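Cysteine synthase 3 (Entamoeba histolytica, PDB 6KR5) catalyses, as a pyridoxal-5'-phosphate-dependent O-acetylserine sulfhydrylase, the formation of L-cysteine from O-acetyl-L-serine and sulfide. Local coordinates at residues N174-D179 / E202-K207; D185-A190 / K209-V214; T196-G201 / K248-E253. All coordinates share one frame; numbering follows the deposited sequence.

Interaction 1 of 3, residues N174-D179 / E202-K207; sequences NEIWED and ENLKKK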
# COMPACT_ATOMS: atom_id res chain seq x y z
N ASN B 174 -10.10 -2.89 18.92
CA ASN B 174 -10.28 -4.33 19.11
C ASN B 174 -9.11 -5.11 18.53
O ASN B 174 -8.66 -6.09 19.12
CB ASN B 174 -11.58 -4.81 18.48
CG ASN B 174 -11.83 -6.28 18.76
OD1 ASN B 174 -11.89 -6.69 19.93
ND2 ASN B 174 -11.95 -7.09 17.71
N GLU B 175 -8.63 -4.68 17.36
CA GLU B 175 -7.46 -5.33 16.77
C GLU B 175 -6.26 -5.24 17.70
O GLU B 175 -5.53 -6.22 17.87
CB GLU B 175 -7.14 -4.69 15.42
CG GLU B 175 -8.21 -4.96 14.37
CD GLU B 175 -8.15 -3.98 13.21
OE1 GLU B 175 -7.04 -3.51 12.88
OE2 GLU B 175 -9.21 -3.70 12.62
N ILE B 176 -6.02 -4.07 18.30
CA ILE B 176 -4.91 -3.95 19.25
C ILE B 176 -5.15 -4.85 20.46
O ILE B 176 -4.23 -5.53 20.94
CB ILE B 176 -4.71 -2.49 19.67
CG1 ILE B 176 -4.26 -1.65 18.47
CG2 ILE B 176 -3.69 -2.40 20.81
CD1 ILE B 176 -4.45 -0.17 18.67
N TRP B 177 -6.38 -4.85 20.97
CA TRP B 177 -6.69 -5.68 22.13
C TRP B 177 -6.44 -7.15 21.84
O TRP B 177 -5.78 -7.84 22.62
CB TRP B 177 -8.15 -5.45 22.54
CG TRP B 177 -8.47 -6.16 23.82
CD1 TRP B 177 -9.26 -7.26 23.97
CD2 TRP B 177 -7.98 -5.83 25.12
NE1 TRP B 177 -9.31 -7.63 25.30
CE2 TRP B 177 -8.53 -6.76 26.02
CE3 TRP B 177 -7.13 -4.83 25.61
CZ2 TRP B 177 -8.26 -6.71 27.39
CZ3 TRP B 177 -6.86 -4.79 26.97
CH2 TRP B 177 -7.42 -5.73 27.84
N GLU B 178 -6.94 -7.63 20.71
CA GLU B 178 -6.79 -9.05 20.38
C GLU B 178 -5.34 -9.39 20.05
O GLU B 178 -4.80 -10.40 20.52
CB GLU B 178 -7.70 -9.41 19.21
CG GLU B 178 -9.19 -9.43 19.53
CD GLU B 178 -9.60 -10.63 20.36
OE1 GLU B 178 -8.97 -11.70 20.21
OE2 GLU B 178 -10.55 -10.51 21.16
N ASP B 179 -4.68 -8.57 19.22
CA ASP B 179 -3.32 -8.90 18.79
C ASP B 179 -2.35 -8.92 19.97
O ASP B 179 -1.42 -9.74 19.99
CB ASP B 179 -2.85 -7.91 17.71
CG ASP B 179 -3.56 -8.11 16.38
OD1 ASP B 179 -4.27 -9.12 16.22
OD2 ASP B 179 -3.41 -7.24 15.50
N GLU B 202 -10.53 5.62 24.10
CA GLU B 202 -11.76 5.31 24.84
C GLU B 202 -12.04 3.82 24.84
O GLU B 202 -12.44 3.25 25.87
CB GLU B 202 -12.94 6.08 24.26
CG GLU B 202 -12.96 7.56 24.62
CD GLU B 202 -14.21 8.27 24.14
OE1 GLU B 202 -14.74 7.89 23.07
OE2 GLU B 202 -14.64 9.23 24.81
N ASN B 203 -11.84 3.16 23.69
CA ASN B 203 -12.23 1.76 23.60
C ASN B 203 -11.22 0.84 24.28
O ASN B 203 -11.60 -0.20 24.81
CB ASN B 203 -12.42 1.36 22.14
CG ASN B 203 -13.75 1.82 21.59
OD1 ASN B 203 -14.80 1.33 22.00
ND2 ASN B 203 -13.71 2.76 20.66
N LEU B 204 -9.93 1.21 24.30
CA LEU B 204 -8.99 0.43 25.09
C LEU B 204 -9.23 0.64 26.58
O LEU B 204 -9.16 -0.32 27.36
CB LEU B 204 -7.55 0.80 24.72
CG LEU B 204 -7.06 0.28 23.36
CD1 LEU B 204 -5.62 0.71 23.12
CD2 LEU B 204 -7.20 -1.24 23.30
N LYS B 205 -9.54 1.87 26.99
CA LYS B 205 -9.70 2.12 28.42
C LYS B 205 -10.95 1.43 28.97
O LYS B 205 -10.99 1.10 30.17
CB LYS B 205 -9.74 3.62 28.70
CG LYS B 205 -8.36 4.22 28.96
CD LYS B 205 -8.40 5.75 29.05
CE LYS B 205 -7.05 6.27 29.54
NZ LYS B 205 -6.94 7.75 29.49
N LYS B 206 -11.91 1.13 28.12
CA LYS B 206 -13.10 0.40 28.60
C LYS B 206 -12.66 -1.02 28.98
O LYS B 206 -13.21 -1.58 29.91
CB LYS B 206 -14.15 0.29 27.50
CG LYS B 206 -15.30 1.28 27.62
CD LYS B 206 -16.48 0.94 26.75
CE LYS B 206 -16.46 1.72 25.45
NZ LYS B 206 -16.71 3.17 25.68
N LYS B 207 -11.70 -1.56 28.25
CA LYS B 207 -11.25 -2.92 28.51
C LYS B 207 -10.17 -2.98 29.59
O LYS B 207 -10.07 -3.99 30.30
CB LYS B 207 -10.74 -3.57 27.22
CG LYS B 207 -11.89 -4.00 26.29
CD LYS B 207 -11.45 -4.28 24.86
CE LYS B 207 -12.64 -4.66 23.98
NZ LYS B 207 -12.23 -5.11 22.61

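Interaction 2 of 3, residues D185-A190 / K209-V214; sequences DIIVSA and KGVKVV. With PLP (pyridoxal-5'-phosphate), chain D.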
# COMPACT_ATOMS: atom_id res chain seq x y z
N ASP B 185 -0.19 -1.47 26.93
CA ASP B 185 -0.06 -0.59 28.08
C ASP B 185 -0.16 0.88 27.73
O ASP B 185 -0.67 1.67 28.52
CB ASP B 185 1.29 -0.81 28.78
CG ASP B 185 1.35 -2.12 29.54
OD1 ASP B 185 0.44 -2.38 30.36
OD2 ASP B 185 2.31 -2.89 29.32
N ILE B 186 0.37 1.27 26.57
CA ILE B 186 0.40 2.67 26.14
C ILE B 186 -0.00 2.67 24.67
O ILE B 186 0.43 1.79 23.92
CB ILE B 186 1.79 3.30 26.33
CG1 ILE B 186 2.29 3.09 27.77
CG2 ILE B 186 1.77 4.78 25.98
CD1 ILE B 186 3.67 3.61 28.03
N ILE B 187 -0.86 3.61 24.28
CA ILE B 187 -1.20 3.83 22.87
C ILE B 187 -0.75 5.24 22.50
O ILE B 187 -1.04 6.21 23.22
CB ILE B 187 -2.70 3.62 22.61
CG1 ILE B 187 -3.06 3.87 21.15
CG2 ILE B 187 -3.58 4.47 23.54
CD1 ILE B 187 -2.57 2.79 20.22
N VAL B 188 -0.02 5.36 21.39
CA VAL B 188 0.55 6.62 20.92
C VAL B 188 -0.06 6.94 19.57
O VAL B 188 0.03 6.12 18.63
CB VAL B 188 2.09 6.53 20.81
CG1 VAL B 188 2.67 7.89 20.46
CG2 VAL B 188 2.71 6.01 22.09
N SER B 189 -0.69 8.11 19.46
CA SER B 189 -1.37 8.48 18.22
C SER B 189 -1.12 9.95 17.93
O SER B 189 -1.42 10.81 18.76
CB SER B 189 -2.88 8.18 18.34
OG SER B 189 -3.63 8.89 17.37
N ALA B 190 -0.57 10.24 16.75
CA ALA B 190 -0.48 11.62 16.28
C ALA B 190 -1.84 12.13 15.82
O ALA B 190 -2.59 11.40 15.14
CB ALA B 190 0.55 11.73 15.15
N LYS B 209 -8.42 -0.16 32.27
CA LYS B 209 -8.50 1.23 32.69
C LYS B 209 -7.14 1.91 32.73
O LYS B 209 -7.04 3.12 32.50
CB LYS B 209 -9.18 1.33 34.06
CG LYS B 209 -10.68 1.10 34.04
CD LYS B 209 -11.43 2.33 33.53
CE LYS B 209 -12.90 2.03 33.26
NZ LYS B 209 -13.06 0.97 32.23
N GLY B 210 -6.08 1.15 33.01
CA GLY B 210 -4.75 1.70 33.16
C GLY B 210 -3.98 1.96 31.88
O GLY B 210 -2.80 2.33 31.96
N VAL B 211 -4.59 1.78 30.71
CA VAL B 211 -3.89 2.07 29.46
C VAL B 211 -3.65 3.57 29.39
O VAL B 211 -4.57 4.37 29.61
CB VAL B 211 -4.69 1.57 28.25
CG1 VAL B 211 -4.14 2.16 26.95
CG2 VAL B 211 -4.66 0.06 28.19
N LYS B 212 -2.40 3.96 29.13
CA LYS B 212 -2.01 5.35 28.99
C LYS B 212 -2.20 5.78 27.54
O LYS B 212 -1.76 5.08 26.62
CB LYS B 212 -0.56 5.54 29.42
CG LYS B 212 -0.07 6.97 29.38
CD LYS B 212 1.40 7.07 29.77
CE LYS B 212 1.86 8.52 29.84
NZ LYS B 212 3.32 8.60 30.19
N VAL B 213 -2.84 6.93 27.33
CA VAL B 213 -3.11 7.47 26.00
C VAL B 213 -2.18 8.65 25.76
O VAL B 213 -2.24 9.65 26.49
CB VAL B 213 -4.58 7.87 25.86
CG1 VAL B 213 -4.81 8.57 24.53
CG2 VAL B 213 -5.46 6.63 25.98
N VAL B 214 -1.35 8.56 24.73
CA VAL B 214 -0.38 9.61 24.41
C VAL B 214 -0.77 10.23 23.07
O VAL B 214 -0.76 9.56 22.04
CB VAL B 214 1.05 9.05 24.36
CG1 VAL B 214 2.04 10.14 23.95
CG2 VAL B 214 1.44 8.44 25.71
N1 PLP D . -1.48 11.08 9.79
C2 PLP D . -2.10 10.94 8.58
C2A PLP D . -1.25 10.71 7.37
C3 PLP D . -3.48 11.00 8.50
O3 PLP D . -4.08 10.87 7.29
C4 PLP D . -4.23 11.20 9.66
C4A PLP D . -5.70 11.38 9.59
O4A PLP D . -6.28 11.36 8.49
C5 PLP D . -3.58 11.34 10.88
C6 PLP D . -2.21 11.28 10.93
C5A PLP D . -4.33 11.61 12.17
O4P PLP D . -5.32 10.67 12.48
P PLP D . -6.64 11.23 13.20
O1P PLP D . -6.20 12.07 14.38
O2P PLP D . -7.37 12.08 12.20
O3P PLP D . -7.43 10.05 13.62
O HOH W 1 -1.44 -0.73 31.55
O HOH W 2 0.05 1.73 31.20

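Interaction 3 of 3, residues T196-G201 / K248-E253; sequences TVIGVG and KEVVDE. With PLP (pyridoxal-5'-phosphate), chain D.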
# COMPACT_ATOMS: atom_id res chain seq x y z
N THR B 196 -8.61 8.93 15.96
CA THR B 196 -7.85 7.76 16.38
C THR B 196 -7.54 7.81 17.87
O THR B 196 -7.81 6.85 18.60
CB THR B 196 -6.55 7.63 15.59
OG1 THR B 196 -6.85 7.48 14.20
CG2 THR B 196 -5.78 6.41 16.05
N VAL B 197 -6.98 8.92 18.34
CA VAL B 197 -6.52 8.96 19.73
C VAL B 197 -7.72 8.82 20.67
O VAL B 197 -7.65 8.09 21.67
CB VAL B 197 -5.68 10.22 20.00
CG1 VAL B 197 -6.51 11.50 20.00
CG2 VAL B 197 -4.92 10.09 21.33
N ILE B 198 -8.84 9.47 20.34
CA ILE B 198 -10.01 9.41 21.21
C ILE B 198 -10.73 8.07 21.05
O ILE B 198 -11.12 7.45 22.04
CB ILE B 198 -10.96 10.59 20.94
CG1 ILE B 198 -10.26 11.93 21.21
CG2 ILE B 198 -12.25 10.45 21.77
CD1 ILE B 198 -9.49 11.99 22.52
N GLY B 199 -10.90 7.61 19.81
CA GLY B 199 -11.60 6.35 19.59
C GLY B 199 -10.83 5.16 20.13
O GLY B 199 -11.39 4.30 20.82
N VAL B 200 -9.54 5.06 19.79
CA VAL B 200 -8.76 3.95 20.32
C VAL B 200 -8.59 4.09 21.83
O VAL B 200 -8.71 3.11 22.57
CB VAL B 200 -7.39 3.86 19.61
CG1 VAL B 200 -6.54 2.75 20.24
CG2 VAL B 200 -7.59 3.59 18.14
N GLY B 201 -8.33 5.31 22.30
CA GLY B 201 -8.13 5.51 23.73
C GLY B 201 -9.36 5.15 24.53
O GLY B 201 -9.27 4.43 25.53
N LYS B 248 -10.09 16.07 26.06
CA LYS B 248 -8.85 16.12 26.83
C LYS B 248 -8.83 15.08 27.95
O LYS B 248 -7.75 14.59 28.31
CB LYS B 248 -8.64 17.52 27.40
CG LYS B 248 -9.71 17.94 28.39
CD LYS B 248 -9.38 19.29 29.01
CE LYS B 248 -10.48 19.73 29.97
NZ LYS B 248 -11.82 19.72 29.32
N GLU B 249 -9.99 14.73 28.50
CA GLU B 249 -10.02 13.79 29.62
C GLU B 249 -9.63 12.37 29.21
O GLU B 249 -9.29 11.58 30.09
CB GLU B 249 -11.41 13.79 30.26
CG GLU B 249 -12.51 13.23 29.39
CD GLU B 249 -13.23 14.30 28.57
OE1 GLU B 249 -12.76 15.46 28.53
OE2 GLU B 249 -14.28 13.98 27.97
N VAL B 250 -9.65 12.04 27.91
CA VAL B 250 -9.21 10.73 27.45
C VAL B 250 -7.69 10.64 27.34
O VAL B 250 -7.12 9.54 27.38
CB VAL B 250 -9.86 10.42 26.08
CG1 VAL B 250 -9.44 9.05 25.52
CG2 VAL B 250 -11.36 10.48 26.20
N VAL B 251 -7.03 11.78 27.21
CA VAL B 251 -5.60 11.83 26.90
C VAL B 251 -4.81 12.03 28.18
O VAL B 251 -5.10 12.93 28.98
CB VAL B 251 -5.31 12.96 25.89
CG1 VAL B 251 -3.82 13.09 25.64
CG2 VAL B 251 -6.08 12.71 24.59
N ASP B 252 -3.78 11.21 28.37
CA ASP B 252 -2.95 11.27 29.57
C ASP B 252 -1.69 12.09 29.40
O ASP B 252 -1.15 12.59 30.40
CB ASP B 252 -2.57 9.85 29.99
CG ASP B 252 -3.77 9.04 30.34
OD1 ASP B 252 -4.50 9.46 31.26
OD2 ASP B 252 -4.02 8.02 29.67
N GLU B 253 -1.20 12.26 28.18
CA GLU B 253 0.04 12.98 27.93
C GLU B 253 0.01 13.49 26.50
O GLU B 253 -0.45 12.78 25.60
CB GLU B 253 1.27 12.07 28.14
CG GLU B 253 2.60 12.70 27.75
CD GLU B 253 3.74 11.69 27.72
OE1 GLU B 253 3.45 10.47 27.72
OE2 GLU B 253 4.91 12.12 27.69
N1 PLP D . -1.48 11.08 9.79
C2 PLP D . -2.10 10.94 8.58
C2A PLP D . -1.25 10.71 7.37
C3 PLP D . -3.48 11.00 8.50
O3 PLP D . -4.08 10.87 7.29
C4 PLP D . -4.23 11.20 9.66
C4A PLP D . -5.70 11.38 9.59
O4A PLP D . -6.28 11.36 8.49
C5 PLP D . -3.58 11.34 10.88
C6 PLP D . -2.21 11.28 10.93
C5A PLP D . -4.33 11.61 12.17
O4P PLP D . -5.32 10.67 12.48
P PLP D . -6.64 11.23 13.20
O1P PLP D . -6.20 12.07 14.38
O2P PLP D . -7.37 12.08 12.20
O3P PLP D . -7.43 10.05 13.62

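Interaction 1 of 3, residues N174-D179 / E202-K207
W177 and K207 carry this helix-helix contact, the aliphatic part of the lysine lying over one face of the indole. K207 CD sits 3.7 Å from the centroid of the five-membered ring of W177, only 9° off the ring normal, a CH-pi contact, while its CB lies over the six-membered ring, 4.0 Å from W177 CZ2. Because the K207 chain is extended beyond CG, it runs the length of the indole and carries its ammonium past the pyrrole end toward helix 169-179. There K207 NZ comes 3.1 Å from N174 OD1. The W177 indole reaches out to the second helix because its CG is turned anti to the backbone N (chi1 -173°). L204 lies beside the tryptophan: its CD2 meets W177 CE3 obliquely at 4.3 Å, and its other methyl, CD1, touches I176 CG2. The contact thus grades from a buried aliphatic end at I176 and L204 to an exposed one at K207. The two helical segments run at 41° to each other, axes 10.0 Å apart. W177 and I176 also rest on V184, in the loop leading to strand 186-190, and P9 of the second subunit packs on N174.

Interaction 2 of 3, residues D185-A190 / K209-V214
V214, I187 and K212 have the most surface buried where strands 186-190 and 212-218 pair in parallel. V214 is gripped through its backbone: its N donates to I187 O at 2.8 Å, and its O accepts from S189 N at 3.0 Å, so the residue bridges I187 and S189 on either side of its partner V188. Its two methyls divide the neighbours on its face of the sheet. CG2, anti to the carbonyl carbon, reaches I186 CG2 at 3.7 Å, whereas V214 CB and CG1 lie alongside the methyls of V188. I187 uses both backbone polar atoms across the contact, its N binding K212 O at 2.9 Å with an N-H...O angle of 165°. On the other face, its CG2 branch touches V213 CG2 at 3.8 Å and, more loosely, V211 CG1, while CG1 and CD1 turn away from the second strand. K212 N donates to D185 O, and its CB packs on I186 CG1 at 4.1 Å; from there the extended chain leads outward (chi1 -177°) to salt bridges with E291 and E253. At the D185 and G210 end of the contact, a water lies 2.8 Å from D185 O and also within hydrogen-bonding distance of G210 O, though it has too few protons for every acceptor near it. Strand 186-190 pairs on its other side with strand 301-306. Helix 195-207, the crossover of this beta-alpha-beta unit, covers the face of I187 and V213, and helix 279-292 covers that of I186, V188 and V214.

Interaction 3 of 3, residues T196-G201 / K248-E253
I198 and V250 meet obliquely, the end of the isoleucine pressing on the branch point of the valine: I198 CD1 is 3.9 Å from V250 CB. The CB of I198 is not aimed at the loop, but chi1 -61° and chi2 -47° bend its terminal methyl over to the valines. The same CD1 lies 4.1 Å from V251 CG2, with the I198 and V251 side chains crossing at about a right angle, so one methyl touches two successive loop residues. V251 CG2 also touches V197 CG2 at 4.3 Å. One turn further along the helix, V250 CG1, anti to its backbone N, lies against the bare backbone of G201, 4.0 Å from G201 C. With no side chain at G201, the valine can approach the main chain directly. T196, at the other end of the segment, faces the cofactor: its N and OG1 both donate to PLP O3P, at 2.8 and 2.7 Å. G192, T193 and A194 supply further bonds to PLP from the loop just before. This is the phosphate-binding glycine- and threonine-rich loop and helix N-terminus characteristic of fold-type II PLP enzymes, the helix dipole probably helping to stabilise the phosphate's negative charge.

Overall arrangement
Helix 195-207 connects all three contacts: its C-terminal part packs on helix 169-179 in interaction 1, its N-terminal part meets the 248-253 loop in interaction 3, and it joins the two strands of interaction 2. K205 ties interaction 1 to interaction 3, its NZ lying 2.9 Å from D252 OD2 in a salt bridge and 2.8 Å from V250 O. D252 OD2 also accepts from V213 N at 2.8 Å, linking the loop to interaction 2, whose centre is about 7 Å from that of interaction 3. I176 CD1 touches both I187 and V200. Toward the cofactor, A190 O comes 3.4 Å from PLP C5A and T196 binds the phosphate, whereas the nearest atoms of the I176 side chain and PLP are about 12 Å apart.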